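Local coordinates for transcription antitermination protein NusB (Thermotoga maritima, PDB 1TZV), which probably binds the boxA antiterminator sequence of ribosomal RNA operons and takes part in transcription antitermination, at residues A[9-14]-A[29-34]. Numbering follows the deposited sequence.
Sequences RLAVFK and QILEEI
L31 opens the contact by resting its CD1 methyl on the backbone of A11, 3.8 Å from A11 O, with a looser approach to the A11 methyl. CG stands anti to the backbone N (chi1 176°), and chi2 of 66° then brings CD1, rather than CD2, up to helix 5-19. Leucine suits the place because its branched end lets CD1 meet the A11 backbone while the side chain also packs on I51 of helix 41-56. V12, turned away from 29-34, also packs on I51.

In the all-helical NusB fold, helix 27-34 packs here across helix 5-19, the segment axes running at 131° and approaching to 9.3 Å. The small methyl of A11 suits this separation: it meets CG2 of I34 at 3.9 Å.

I34, at the end of its helix, sets CG2 between A11 CB and the end of K14, while its CD1 lies on the base of K14, 3.8 Å from K14 C and close to K14 CB as well. Lysine fits this partly exposed edge, since its methylenes give isoleucine an apolar surface. K14 NZ touches I34 CG2 at 3.6 Å, beside CE, and also hydrogen-bonds to Y39 OH.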
ATOM      1  N   ARG A   9      -4.533   7.597   1.059  1.00 15.83           N
ATOM      2  CA  ARG A   9      -3.916   6.279   1.052  1.00 15.46           C
ATOM      3  C   ARG A   9      -4.878   5.189   1.492  1.00 15.60           C
ATOM      4  O   ARG A   9      -4.823   4.069   0.965  1.00 15.70           O
ATOM      5  CB  ARG A   9      -2.665   6.242   1.934  1.00 14.30           C
ATOM      6  CG  ARG A   9      -1.839   4.991   1.718  1.00 17.94           C
ATOM      7  CD  ARG A   9      -0.718   4.856   2.718  1.00 17.75           C
ATOM      8  NE  ARG A   9       0.344   5.847   2.571  1.00 18.59           N
ATOM      9  CZ  ARG A   9       0.511   6.883   3.380  1.00 19.93           C
ATOM     10  NH1 ARG A   9      -0.320   7.100   4.390  1.00 19.41           N
ATOM     11  NH2 ARG A   9       1.564   7.663   3.222  1.00 20.18           N
ATOM     12  N   LEU A  10      -5.750   5.498   2.448  0.50 14.86           N
ATOM     13  CA  LEU A  10      -6.721   4.505   2.899  0.50 16.13           C
ATOM     14  C   LEU A  10      -7.696   4.153   1.780  0.50 16.97           C
ATOM     15  O   LEU A  10      -8.167   3.023   1.706  0.50 17.18           O
ATOM     16  CB  LEU A  10      -7.503   4.997   4.121  0.50 19.26           C
ATOM     17  CG  LEU A  10      -6.935   4.684   5.509  0.50 16.80           C
ATOM     18  CD1 LEU A  10      -7.821   5.376   6.535  0.50 20.81           C
ATOM     19  CD2 LEU A  10      -6.861   3.164   5.758  0.50 16.31           C
ATOM     20  N   ALA A  11      -8.013   5.109   0.910  1.00 14.87           N
ATOM     21  CA  ALA A  11      -8.934   4.813  -0.200  1.00 15.73           C
ATOM     22  C   ALA A  11      -8.272   3.793  -1.136  1.00 13.66           C
ATOM     23  O   ALA A  11      -8.934   2.891  -1.662  1.00 14.57           O
ATOM     24  CB  ALA A  11      -9.283   6.097  -0.976  1.00 16.91           C
ATOM     25  N   VAL A  12      -6.966   3.956  -1.362  1.00 14.22           N
ATOM     26  CA  VAL A  12      -6.211   3.026  -2.196  1.00 13.61           C
ATOM     27  C   VAL A  12      -6.265   1.639  -1.537  1.00 13.56           C
ATOM     28  O   VAL A  12      -6.553   0.631  -2.195  1.00 14.04           O
ATOM     29  CB  VAL A  12      -4.735   3.502  -2.351  1.00 13.98           C
ATOM     30  CG1 VAL A  12      -3.942   2.461  -3.083  1.00 14.40           C
ATOM     31  CG2 VAL A  12      -4.684   4.826  -3.105  1.00 15.49           C
ATOM     32  N   PHE A  13      -6.009   1.602  -0.231  1.00 12.80           N
ATOM     33  CA  PHE A  13      -6.056   0.340   0.486  1.00 13.94           C
ATOM     34  C   PHE A  13      -7.444  -0.286   0.390  1.00 12.83           C
ATOM     35  O   PHE A  13      -7.551  -1.482   0.139  1.00 13.70           O
ATOM     36  CB  PHE A  13      -5.682   0.519   1.953  1.00 13.04           C
ATOM     37  CG  PHE A  13      -5.868  -0.736   2.750  1.00 13.01           C
ATOM     38  CD1 PHE A  13      -4.961  -1.778   2.635  1.00 13.72           C
ATOM     39  CD2 PHE A  13      -7.008  -0.920   3.506  1.00 13.79           C
ATOM     40  CE1 PHE A  13      -5.205  -3.009   3.264  1.00 14.81           C
ATOM     41  CE2 PHE A  13      -7.264  -2.141   4.140  1.00 15.96           C
ATOM     42  CZ  PHE A  13      -6.359  -3.184   4.014  1.00 16.99           C
ATOM     43  N   LYS A  14      -8.499   0.500   0.588  0.50 13.94           N
ATOM     44  CA  LYS A  14      -9.846  -0.053   0.499  0.50 15.08           C
ATOM     45  C   LYS A  14     -10.138  -0.648  -0.870  0.50 14.21           C
ATOM     46  O   LYS A  14     -10.807  -1.680  -0.964  0.50 16.58           O
ATOM     47  CB  LYS A  14     -10.882   1.012   0.855  0.50 15.66           C
ATOM     48  CG  LYS A  14     -10.827   1.440   2.313  0.50 20.56           C
ATOM     49  CD  LYS A  14     -11.916   2.450   2.650  0.50 25.14           C
ATOM     50  CE  LYS A  14     -11.740   3.736   1.862  0.50 31.04           C
ATOM     51  NZ  LYS A  14     -12.862   4.684   2.080  0.50 36.19           N
ATOM     52  N   GLN A  29     -12.061   0.644 -11.359  1.00 20.09           N
ATOM     53  CA  GLN A  29     -13.489   0.894 -11.189  1.00 22.93           C
ATOM     54  C   GLN A  29     -13.881   0.826  -9.727  1.00 21.62           C
ATOM     55  O   GLN A  29     -14.703   1.606  -9.246  1.00 21.71           O
ATOM     56  CB  GLN A  29     -14.319  -0.114 -11.994  1.00 26.12           C
ATOM     57  CG  GLN A  29     -14.570   0.328 -13.425  1.00 39.92           C
ATOM     58  CD  GLN A  29     -15.301   1.662 -13.495  1.00 49.30           C
ATOM     59  OE1 GLN A  29     -16.446   1.781 -13.055  1.00 55.35           O
ATOM     60  NE2 GLN A  29     -14.635   2.674 -14.041  1.00 47.74           N
ATOM     61  N   ILE A  30     -13.290  -0.120  -9.005  1.00 19.37           N
ATOM     62  CA  ILE A  30     -13.574  -0.236  -7.584  1.00 18.39           C
ATOM     63  C   ILE A  30     -13.153   1.058  -6.875  1.00 16.64           C
ATOM     64  O   ILE A  30     -13.881   1.560  -6.035  1.00 18.40           O
ATOM     65  CB  ILE A  30     -12.845  -1.439  -6.972  1.00 18.32           C
ATOM     66  CG1 ILE A  30     -13.449  -2.728  -7.551  1.00 18.76           C
ATOM     67  CG2 ILE A  30     -12.976  -1.410  -5.460  1.00 20.47           C
ATOM     68  CD1 ILE A  30     -12.744  -3.997  -7.112  1.00 20.22           C
ATOM     69  N   LEU A  31     -11.987   1.603  -7.227  1.00 16.00           N
ATOM     70  CA  LEU A  31     -11.553   2.854  -6.596  1.00 16.59           C
ATOM     71  C   LEU A  31     -12.554   3.973  -6.881  1.00 17.60           C
ATOM     72  O   LEU A  31     -12.853   4.780  -6.002  1.00 17.66           O
ATOM     73  CB  LEU A  31     -10.158   3.277  -7.079  1.00 17.32           C
ATOM     74  CG  LEU A  31      -9.696   4.638  -6.533  1.00 16.21           C
ATOM     75  CD1 LEU A  31      -9.503   4.558  -5.019  1.00 17.71           C
ATOM     76  CD2 LEU A  31      -8.411   5.078  -7.198  1.00 18.78           C
ATOM     77  N   GLU A  32     -13.078   4.029  -8.106  1.00 17.70           N
ATOM     78  CA  GLU A  32     -14.052   5.078  -8.434  1.00 19.59           C
ATOM     79  C   GLU A  32     -15.328   5.027  -7.586  1.00 21.67           C
ATOM     80  O   GLU A  32     -15.979   6.057  -7.379  1.00 24.90           O
ATOM     81  CB  GLU A  32     -14.413   5.043  -9.924  1.00 24.63           C
ATOM     82  CG  GLU A  32     -13.258   5.451 -10.845  1.00 24.00           C
ATOM     83  CD  GLU A  32     -12.631   6.787 -10.475  1.00 23.34           C
ATOM     84  OE1 GLU A  32     -13.358   7.792 -10.315  1.00 26.12           O
ATOM     85  OE2 GLU A  32     -11.395   6.842 -10.344  1.00 22.85           O
ATOM     86  N   GLU A  33     -15.701   3.850  -7.092  1.00 20.69           N
ATOM     87  CA  GLU A  33     -16.892   3.736  -6.242  1.00 23.61           C
ATOM     88  C   GLU A  33     -16.590   4.337  -4.866  1.00 25.79           C
ATOM     89  O   GLU A  33     -17.463   4.909  -4.209  1.00 26.04           O
ATOM     90  CB  GLU A  33     -17.299   2.276  -6.041  1.00 22.36           C
ATOM     91  CG  GLU A  33     -17.656   1.504  -7.304  1.00 34.26           C
ATOM     92  CD  GLU A  33     -18.074   0.075  -6.995  1.00 29.84           C
ATOM     93  OE1 GLU A  33     -17.817  -0.387  -5.862  1.00 34.33           O
ATOM     94  OE2 GLU A  33     -18.646  -0.586  -7.885  1.00 39.79           O
ATOM     95  N   ILE A  34     -15.337   4.201  -4.438  1.00 22.18           N
ATOM     96  CA  ILE A  34     -14.885   4.697  -3.138  1.00 19.03           C
ATOM     97  C   ILE A  34     -14.688   6.208  -3.152  1.00 24.00           C
ATOM     98  O   ILE A  34     -15.079   6.909  -2.210  1.00 26.20           O
ATOM     99  CB  ILE A  34     -13.558   3.989  -2.742  1.00 18.57           C
ATOM    100  CG1 ILE A  34     -13.852   2.515  -2.451  1.00 19.16           C
ATOM    101  CG2 ILE A  34     -12.917   4.655  -1.534  1.00 20.57           C
ATOM    102  CD1 ILE A  34     -12.630   1.629  -2.529  1.00 17.38           C
TER